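Local coordinates for extracellular solute-binding protein family 1 (Alicyclobacillus acidocaldarius subsp. acidocaldarius, PDB 4OVJ) that probably captures a solute, perhaps a sugar, outside the cell and delivers it to an ABC-type membrane importer, at residues 108-113 / 309-314; 112-117 / 334-339; 134-139 / 357-362. All coordinates share one frame; numbering follows the deposited sequence.

Contact 1 (108-113 / 309-314)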
# COMPACT_ATOMS: atom_id res chain seq x y z
N LYS A 108 2.48 -19.40 -19.34
CA LYS A 108 3.71 -19.39 -20.13
C LYS A 108 4.17 -17.98 -20.53
O LYS A 108 5.37 -17.71 -20.60
CB LYS A 108 3.53 -20.27 -21.39
CG LYS A 108 4.60 -20.09 -22.47
CD LYS A 108 6.01 -20.33 -21.95
CE LYS A 108 7.05 -19.39 -22.54
NZ LYS A 108 8.17 -19.15 -21.58
N GLY A 109 3.23 -17.09 -20.80
CA GLY A 109 3.56 -15.77 -21.32
C GLY A 109 3.79 -14.66 -20.32
O GLY A 109 4.11 -13.54 -20.72
N ILE A 110 3.63 -14.94 -19.03
CA ILE A 110 3.81 -13.90 -18.01
C ILE A 110 5.07 -14.19 -17.19
O ILE A 110 5.21 -15.25 -16.57
CB ILE A 110 2.59 -13.77 -17.08
CG1 ILE A 110 1.31 -13.56 -17.90
CG2 ILE A 110 2.77 -12.57 -16.15
CD1 ILE A 110 0.03 -13.49 -17.08
N ASN A 111 5.99 -13.24 -17.20
CA ASN A 111 7.22 -13.37 -16.45
C ASN A 111 6.99 -12.84 -15.04
O ASN A 111 6.95 -11.64 -14.82
CB ASN A 111 8.35 -12.60 -17.14
CG ASN A 111 9.65 -12.66 -16.37
OD1 ASN A 111 9.80 -13.45 -15.44
ND2 ASN A 111 10.61 -11.82 -16.77
N ILE A 112 6.82 -13.75 -14.08
CA ILE A 112 6.62 -13.38 -12.69
C ILE A 112 7.89 -13.47 -11.87
O ILE A 112 7.84 -13.25 -10.66
CB ILE A 112 5.50 -14.19 -12.03
CG1 ILE A 112 5.84 -15.70 -12.05
CG2 ILE A 112 4.18 -13.85 -12.70
CD1 ILE A 112 5.04 -16.53 -11.07
N SER A 113 9.02 -13.73 -12.52
CA SER A 113 10.32 -13.80 -11.83
C SER A 113 10.76 -12.43 -11.30
O SER A 113 11.64 -12.34 -10.43
CB SER A 113 11.40 -14.38 -12.76
OG SER A 113 11.80 -13.43 -13.75
N GLN A 309 -2.52 -14.04 -26.25
CA GLN A 309 -2.34 -12.61 -26.49
C GLN A 309 -2.65 -11.79 -25.23
O GLN A 309 -2.01 -10.79 -24.95
CB GLN A 309 -3.18 -12.15 -27.67
CG GLN A 309 -2.75 -12.71 -29.02
CD GLN A 309 -3.43 -14.02 -29.39
OE1 GLN A 309 -4.00 -14.72 -28.55
NE2 GLN A 309 -3.39 -14.35 -30.68
N ALA A 310 -3.64 -12.25 -24.45
CA ALA A 310 -3.99 -11.58 -23.19
C ALA A 310 -2.81 -11.63 -22.21
O ALA A 310 -2.47 -10.62 -21.58
CB ALA A 310 -5.23 -12.20 -22.57
N GLU A 311 -2.18 -12.79 -22.11
CA GLU A 311 -1.00 -12.95 -21.27
C GLU A 311 0.14 -12.04 -21.75
O GLU A 311 0.81 -11.42 -20.95
CB GLU A 311 -0.50 -14.40 -21.26
CG GLU A 311 -1.40 -15.42 -20.58
CD GLU A 311 -0.88 -16.86 -20.77
OE1 GLU A 311 0.34 -17.07 -21.05
OE2 GLU A 311 -1.68 -17.80 -20.65
N LEU A 312 0.34 -11.98 -23.06
CA LEU A 312 1.37 -11.12 -23.64
C LEU A 312 1.12 -9.64 -23.30
O LEU A 312 2.05 -8.90 -22.97
CB LEU A 312 1.42 -11.36 -25.14
CG LEU A 312 2.54 -10.72 -25.94
CD1 LEU A 312 2.60 -11.34 -27.33
CD2 LEU A 312 2.28 -9.23 -26.01
N PHE A 313 -0.14 -9.22 -23.33
CA PHE A 313 -0.51 -7.85 -22.97
C PHE A 313 -0.25 -7.57 -21.49
O PHE A 313 0.36 -6.57 -21.13
CB PHE A 313 -1.96 -7.57 -23.34
CG PHE A 313 -2.41 -6.18 -23.01
CD1 PHE A 313 -1.83 -5.08 -23.63
CD2 PHE A 313 -3.41 -5.96 -22.10
CE1 PHE A 313 -2.25 -3.80 -23.33
CE2 PHE A 313 -3.83 -4.69 -21.78
CZ PHE A 313 -3.27 -3.60 -22.40
N VAL A 314 -0.71 -8.46 -20.62
CA VAL A 314 -0.48 -8.30 -19.20
C VAL A 314 1.02 -8.29 -18.90
O VAL A 314 1.50 -7.46 -18.12
CB VAL A 314 -1.23 -9.38 -18.38
CG1 VAL A 314 -0.79 -9.39 -16.93
CG2 VAL A 314 -2.72 -9.12 -18.47
O HOH W 1 -0.03 -20.39 -20.41
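Glu311 reaches out from helix 307-319 and takes hold of the loop at Gly109: its OE1 accepts the backbone N-H of Gly109 over 2.9 Å, with an angle of 150° at the hydrogen, and is met nearly along its own C-O direction. CG of Glu311 stands anti to its carbonyl carbon (chi1 -68°) and the chain beyond runs extended, which carries the carboxylate clear of the helix to the loop backbone. Gly109 lets the acid come this close, since a side chain on it would point at the helix and a CB would collide with OE1. The tightly packed part lies next door, at Ile110. There CG1 rests on the foot of the glutamate, 3.9 Å from Glu311 CB, the two side chains crossing at about a right angle; CD1 goes on to meet Val314 CG1 at 4.2 Å, one helical turn further along. Val314 also leans on Trp298 and Ile300 of strand 293-300, so the isoleucine closes onto buried ground. The other side is looser and wetter. A water accepts from Lys108 N at 2.9 Å and donates to Glu311 OE2 at 3.1 Å, bridging loop and carboxylate, while the exposed lysine's ammonium end leads away from the helix. Further on, Asn315 and Asn319 of the same helix bond the backbone of Asn111. The carboxylate thus grips two successive backbone N-H groups, one directly and one through water, and these donors would be expected to stabilise its negative charge even though no cationic side chain pairs with it across this contact.

Contact 2 (112-117 / 334-339); sequences ISTISP and PVSSSV
Thr114 holds OG1 between its backbone N and carbonyl carbon (chi1 53°), which leaves CG2 anti to the carbonyl carbon and aimed at Ser338, while Ser336 swings OG anti to its own N (chi1 167°) and lays it against the threonine. The touching atoms are Thr114 CB and Ser336 OG, 3.4 Å apart, with Thr114 CG2 alongside Ser338 OG at 3.6 Å. The two hydroxyls of Thr114 and Ser336 have a common partner beyond the segments, OD1 of Asn319 on helix 307-319, and that shared amide oxygen draws the loop and the start of helix 337-345 together. The firm direct bond is made by backbone: Ser337 N donates to Thr114 O over 2.9 Å, in the carbonyl plane and on a lone pair, with 161° at the hydrogen. Ser336 CA adds a CH...O approach to the same oxygen. Below this polar seam Ile115 and Val335 close the hydrophobic side, CG2 to CG2 at 3.9 Å; Ile132 and Leu136 of strand 128-144 continue that buried layer. Two waters stitch the flanks. One links Ser113 O to Ser337 OG, and the other accepts from Ser116 N and donates to Val335 O. On the loop side, a type I beta turn from Ile112 to Ile115, closed by Ile115 N bonding Ile112 O at 3.1 Å, presents Thr114 to the helix. Ser336 OG in turn receives weak bonds from Ser338 N and Val339 N, the latter 3.3 Å long. The arrangement is that of a serine N-cap: a hydroxyl just before the first turn of helix 337-345 takes up amides at the helix start, and a beta turn docks against it.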
# COMPACT_ATOMS: atom_id res chain seq x y z
N ILE A 112 6.82 -13.75 -14.08
CA ILE A 112 6.62 -13.38 -12.69
C ILE A 112 7.89 -13.47 -11.87
O ILE A 112 7.84 -13.25 -10.66
CB ILE A 112 5.50 -14.19 -12.03
CG1 ILE A 112 5.84 -15.70 -12.05
CG2 ILE A 112 4.18 -13.85 -12.70
CD1 ILE A 112 5.04 -16.53 -11.07
N SER A 113 9.02 -13.73 -12.52
CA SER A 113 10.32 -13.80 -11.83
C SER A 113 10.76 -12.43 -11.30
O SER A 113 11.64 -12.34 -10.43
CB SER A 113 11.40 -14.38 -12.76
OG SER A 113 11.80 -13.43 -13.75
N THR A 114 10.12 -11.37 -11.81
CA THR A 114 10.39 -9.99 -11.45
C THR A 114 9.51 -9.50 -10.30
O THR A 114 9.62 -8.34 -9.88
CB THR A 114 10.10 -9.08 -12.66
OG1 THR A 114 8.77 -9.35 -13.14
CG2 THR A 114 11.13 -9.32 -13.79
N ILE A 115 8.64 -10.37 -9.80
CA ILE A 115 7.66 -10.00 -8.79
C ILE A 115 7.92 -10.85 -7.55
O ILE A 115 8.21 -12.03 -7.67
CB ILE A 115 6.22 -10.23 -9.32
CG1 ILE A 115 6.01 -9.39 -10.58
CG2 ILE A 115 5.19 -9.90 -8.26
CD1 ILE A 115 4.67 -9.57 -11.26
N SER A 116 7.82 -10.25 -6.37
CA SER A 116 8.06 -10.98 -5.14
C SER A 116 6.96 -11.99 -4.87
O SER A 116 5.78 -11.70 -5.11
CB SER A 116 8.18 -10.04 -3.95
OG SER A 116 9.53 -9.67 -3.78
N PRO A 117 7.33 -13.17 -4.37
CA PRO A 117 6.31 -14.16 -4.01
C PRO A 117 5.22 -13.66 -3.05
O PRO A 117 4.05 -13.96 -3.26
CB PRO A 117 7.13 -15.28 -3.37
CG PRO A 117 8.43 -15.20 -4.06
CD PRO A 117 8.69 -13.74 -4.30
N PRO A 334 6.31 0.67 -9.37
CA PRO A 334 6.21 -0.46 -10.29
C PRO A 334 6.46 -1.80 -9.63
O PRO A 334 7.37 -1.94 -8.81
CB PRO A 334 7.29 -0.16 -11.32
CG PRO A 334 7.40 1.32 -11.32
CD PRO A 334 7.17 1.73 -9.90
N VAL A 335 5.64 -2.77 -9.99
CA VAL A 335 5.72 -4.08 -9.37
C VAL A 335 6.95 -4.89 -9.81
O VAL A 335 7.46 -5.71 -9.06
CB VAL A 335 4.42 -4.87 -9.63
CG1 VAL A 335 4.24 -5.17 -11.11
CG2 VAL A 335 4.39 -6.13 -8.79
N SER A 336 7.43 -4.64 -11.02
CA SER A 336 8.49 -5.44 -11.63
C SER A 336 9.87 -4.94 -11.24
O SER A 336 10.16 -3.77 -11.42
CB SER A 336 8.39 -5.39 -13.16
OG SER A 336 9.58 -5.89 -13.75
N SER A 337 10.72 -5.84 -10.77
CA SER A 337 12.10 -5.47 -10.42
C SER A 337 12.88 -4.96 -11.64
O SER A 337 13.71 -4.05 -11.52
CB SER A 337 12.84 -6.65 -9.80
OG SER A 337 12.86 -7.79 -10.67
N SER A 338 12.61 -5.52 -12.81
CA SER A 338 13.33 -5.08 -14.02
C SER A 338 12.92 -3.66 -14.42
O SER A 338 13.77 -2.85 -14.79
CB SER A 338 13.17 -6.08 -15.18
OG SER A 338 11.83 -6.23 -15.56
N VAL A 339 11.64 -3.34 -14.29
CA VAL A 339 11.14 -2.00 -14.60
C VAL A 339 11.72 -1.00 -13.60
O VAL A 339 12.20 0.06 -13.99
CB VAL A 339 9.60 -1.94 -14.60
CG1 VAL A 339 9.10 -0.51 -14.66
CG2 VAL A 339 9.07 -2.75 -15.77
O HOH W 2 12.92 -10.11 -8.94
O HOH W 3 7.24 -7.26 -6.55

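Contact 3 (134-139 / 357-362). With SO4 (sulfate ion), chain B.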
# COMPACT_ATOMS: atom_id res chain seq x y z
N ASN A 134 -0.28 -4.68 -9.99
CA ASN A 134 0.34 -3.86 -11.02
C ASN A 134 1.22 -2.73 -10.45
O ASN A 134 2.02 -2.14 -11.17
CB ASN A 134 -0.69 -3.33 -12.02
CG ASN A 134 -1.76 -2.46 -11.41
OD1 ASN A 134 -1.62 -1.94 -10.30
ND2 ASN A 134 -2.86 -2.28 -12.14
N ALA A 135 1.07 -2.45 -9.17
CA ALA A 135 1.83 -1.40 -8.51
C ALA A 135 1.76 -1.61 -7.01
O ALA A 135 0.87 -2.29 -6.50
CB ALA A 135 1.28 -0.03 -8.87
N LEU A 136 2.70 -1.01 -6.30
CA LEU A 136 2.96 -1.32 -4.91
C LEU A 136 3.05 -0.09 -4.01
O LEU A 136 3.37 1.01 -4.47
CB LEU A 136 4.30 -2.04 -4.81
CG LEU A 136 4.48 -3.27 -5.69
CD1 LEU A 136 5.87 -3.87 -5.48
CD2 LEU A 136 3.41 -4.31 -5.40
N ASN A 137 2.78 -0.29 -2.73
CA ASN A 137 3.08 0.68 -1.69
C ASN A 137 3.42 -0.08 -0.41
O ASN A 137 3.02 -1.22 -0.23
CB ASN A 137 1.88 1.59 -1.49
CG ASN A 137 2.23 2.97 -0.97
OD1 ASN A 137 3.37 3.29 -0.60
ND2 ASN A 137 1.22 3.83 -0.96
N ASN A 138 4.15 0.56 0.48
CA ASN A 138 4.37 0.00 1.80
C ASN A 138 4.77 1.10 2.78
O ASN A 138 5.10 2.21 2.38
CB ASN A 138 5.42 -1.11 1.76
CG ASN A 138 6.75 -0.64 1.22
OD1 ASN A 138 7.03 -0.78 0.03
ND2 ASN A 138 7.60 -0.10 2.10
N TYR A 139 4.73 0.77 4.06
CA TYR A 139 5.14 1.71 5.09
C TYR A 139 6.64 1.94 5.07
O TYR A 139 7.43 1.05 4.75
CB TYR A 139 4.73 1.20 6.47
CG TYR A 139 3.29 1.50 6.82
CD1 TYR A 139 2.83 2.81 6.85
CD2 TYR A 139 2.40 0.48 7.17
CE1 TYR A 139 1.52 3.10 7.19
CE2 TYR A 139 1.08 0.77 7.51
CZ TYR A 139 0.66 2.09 7.52
OH TYR A 139 -0.64 2.39 7.85
N GLN A 357 14.48 2.17 -4.08
CA GLN A 357 15.47 1.48 -3.26
C GLN A 357 14.85 0.95 -1.98
O GLN A 357 15.15 -0.16 -1.54
CB GLN A 357 16.64 2.40 -2.92
CG GLN A 357 17.53 2.70 -4.11
CD GLN A 357 18.56 3.78 -3.82
OE1 GLN A 357 18.40 4.59 -2.90
NE2 GLN A 357 19.62 3.82 -4.62
N LEU A 358 14.00 1.75 -1.35
CA LEU A 358 13.34 1.32 -0.13
C LEU A 358 12.44 0.11 -0.42
O LEU A 358 12.45 -0.87 0.33
CB LEU A 358 12.52 2.48 0.46
CG LEU A 358 11.84 2.34 1.83
CD1 LEU A 358 10.58 1.50 1.79
CD2 LEU A 358 12.81 1.83 2.88
N VAL A 359 11.68 0.17 -1.51
CA VAL A 359 10.78 -0.94 -1.84
C VAL A 359 11.60 -2.21 -2.08
O VAL A 359 11.22 -3.28 -1.64
CB VAL A 359 9.83 -0.60 -3.00
CG1 VAL A 359 9.02 -1.81 -3.43
CG2 VAL A 359 8.84 0.49 -2.58
N ASN A 360 12.75 -2.10 -2.73
CA ASN A 360 13.60 -3.28 -2.90
C ASN A 360 14.00 -3.91 -1.56
O ASN A 360 14.02 -5.12 -1.43
CB ASN A 360 14.82 -2.96 -3.75
CG ASN A 360 14.47 -2.72 -5.21
OD1 ASN A 360 13.37 -3.06 -5.68
ND2 ASN A 360 15.40 -2.14 -5.96
N GLU A 361 14.30 -3.10 -0.55
CA GLU A 361 14.56 -3.62 0.78
C GLU A 361 13.31 -4.17 1.46
O GLU A 361 13.38 -5.20 2.13
CB GLU A 361 15.25 -2.57 1.65
CG GLU A 361 16.63 -2.24 1.12
CD GLU A 361 17.51 -3.48 1.00
OE1 GLU A 361 17.61 -4.25 1.99
OE2 GLU A 361 18.08 -3.70 -0.09
N ALA A 362 12.17 -3.51 1.26
CA ALA A 362 10.91 -3.98 1.82
C ALA A 362 10.55 -5.35 1.29
O ALA A 362 10.04 -6.19 2.03
CB ALA A 362 9.79 -3.01 1.49
S SO4 B . -2.42 5.51 7.47
O1 SO4 B . -3.55 5.92 8.33
O2 SO4 B . -2.83 4.45 6.52
O3 SO4 B . -1.96 6.67 6.68
O4 SO4 B . -1.32 5.04 8.35
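Asn138 points from strand 128-144 toward helix 350-365 and lays its amide against Leu358, Val359 and Ala362. From CB the side chain turns CG between its own backbone N and carbonyl carbon (chi1 58°), where CG comes 3.9 Å from Ala362 CB. At the tip the two branches part. OD1 abuts the methyl CG2 of Val359 at 3.4 Å and finds no hydrogen-bond partner anywhere in the model, although it is buried. ND2 touches Leu358 CD1 at 3.4 Å and bonds Tyr139 O, which lies close to the amide plane, over 2.9 Å; the donor stands 49° above the plane of that carbonyl. This one bond fixes the rotation of the amide and ties it to the next residue of its own chain. Putting an alanine here would probably leave Tyr139 O without this donor and open a gap in front of Leu358 and Ala362. Beside the amide, Leu136 adds a looser apolar touch, CD1 to Val359 CG1 at 4.3 Å. Tyr139 directs its CB away from the helix, and its OH donates to O4 of a sulfate over 2.8 Å, with that oxygen at the ring edge, in plane. Ser184 and Trp260 also bond the ion, which probably came from the crystallisation liquor, and Trp260 stacks on the tyrosine ring. The strand itself is sheeted on both margins, Leu136 bonding Ile333 and Asn137 bonding Lys293 through their backbones, while helix 350-365 covers the side toward which Leu136 and Asn138 point.

In the fold
Contacts 1 and 2 follow one another along a single loop, sharing Ile112 and Ser113 with centres 12 Å apart: the first fixes the loop to helix 307-319, the second to the start of helix 337-345, and Asn319 bonds residues of both. Contact 2 then passes directly into contact 3, 11 Å away between centres, where Val335 CA packs on Leu136 CD1 at 3.9 Å and helices 337-345 and 350-365 follow each other in the chain. Contacts 1 and 3 do not touch, their centres lying 22 Å apart. The sulfate is held by Tyr139 of contact 3, on a residue whose CB points away from helix 350-365; contact 3 is also the nearest to the chain's centre, its own centre about 8 Å from it.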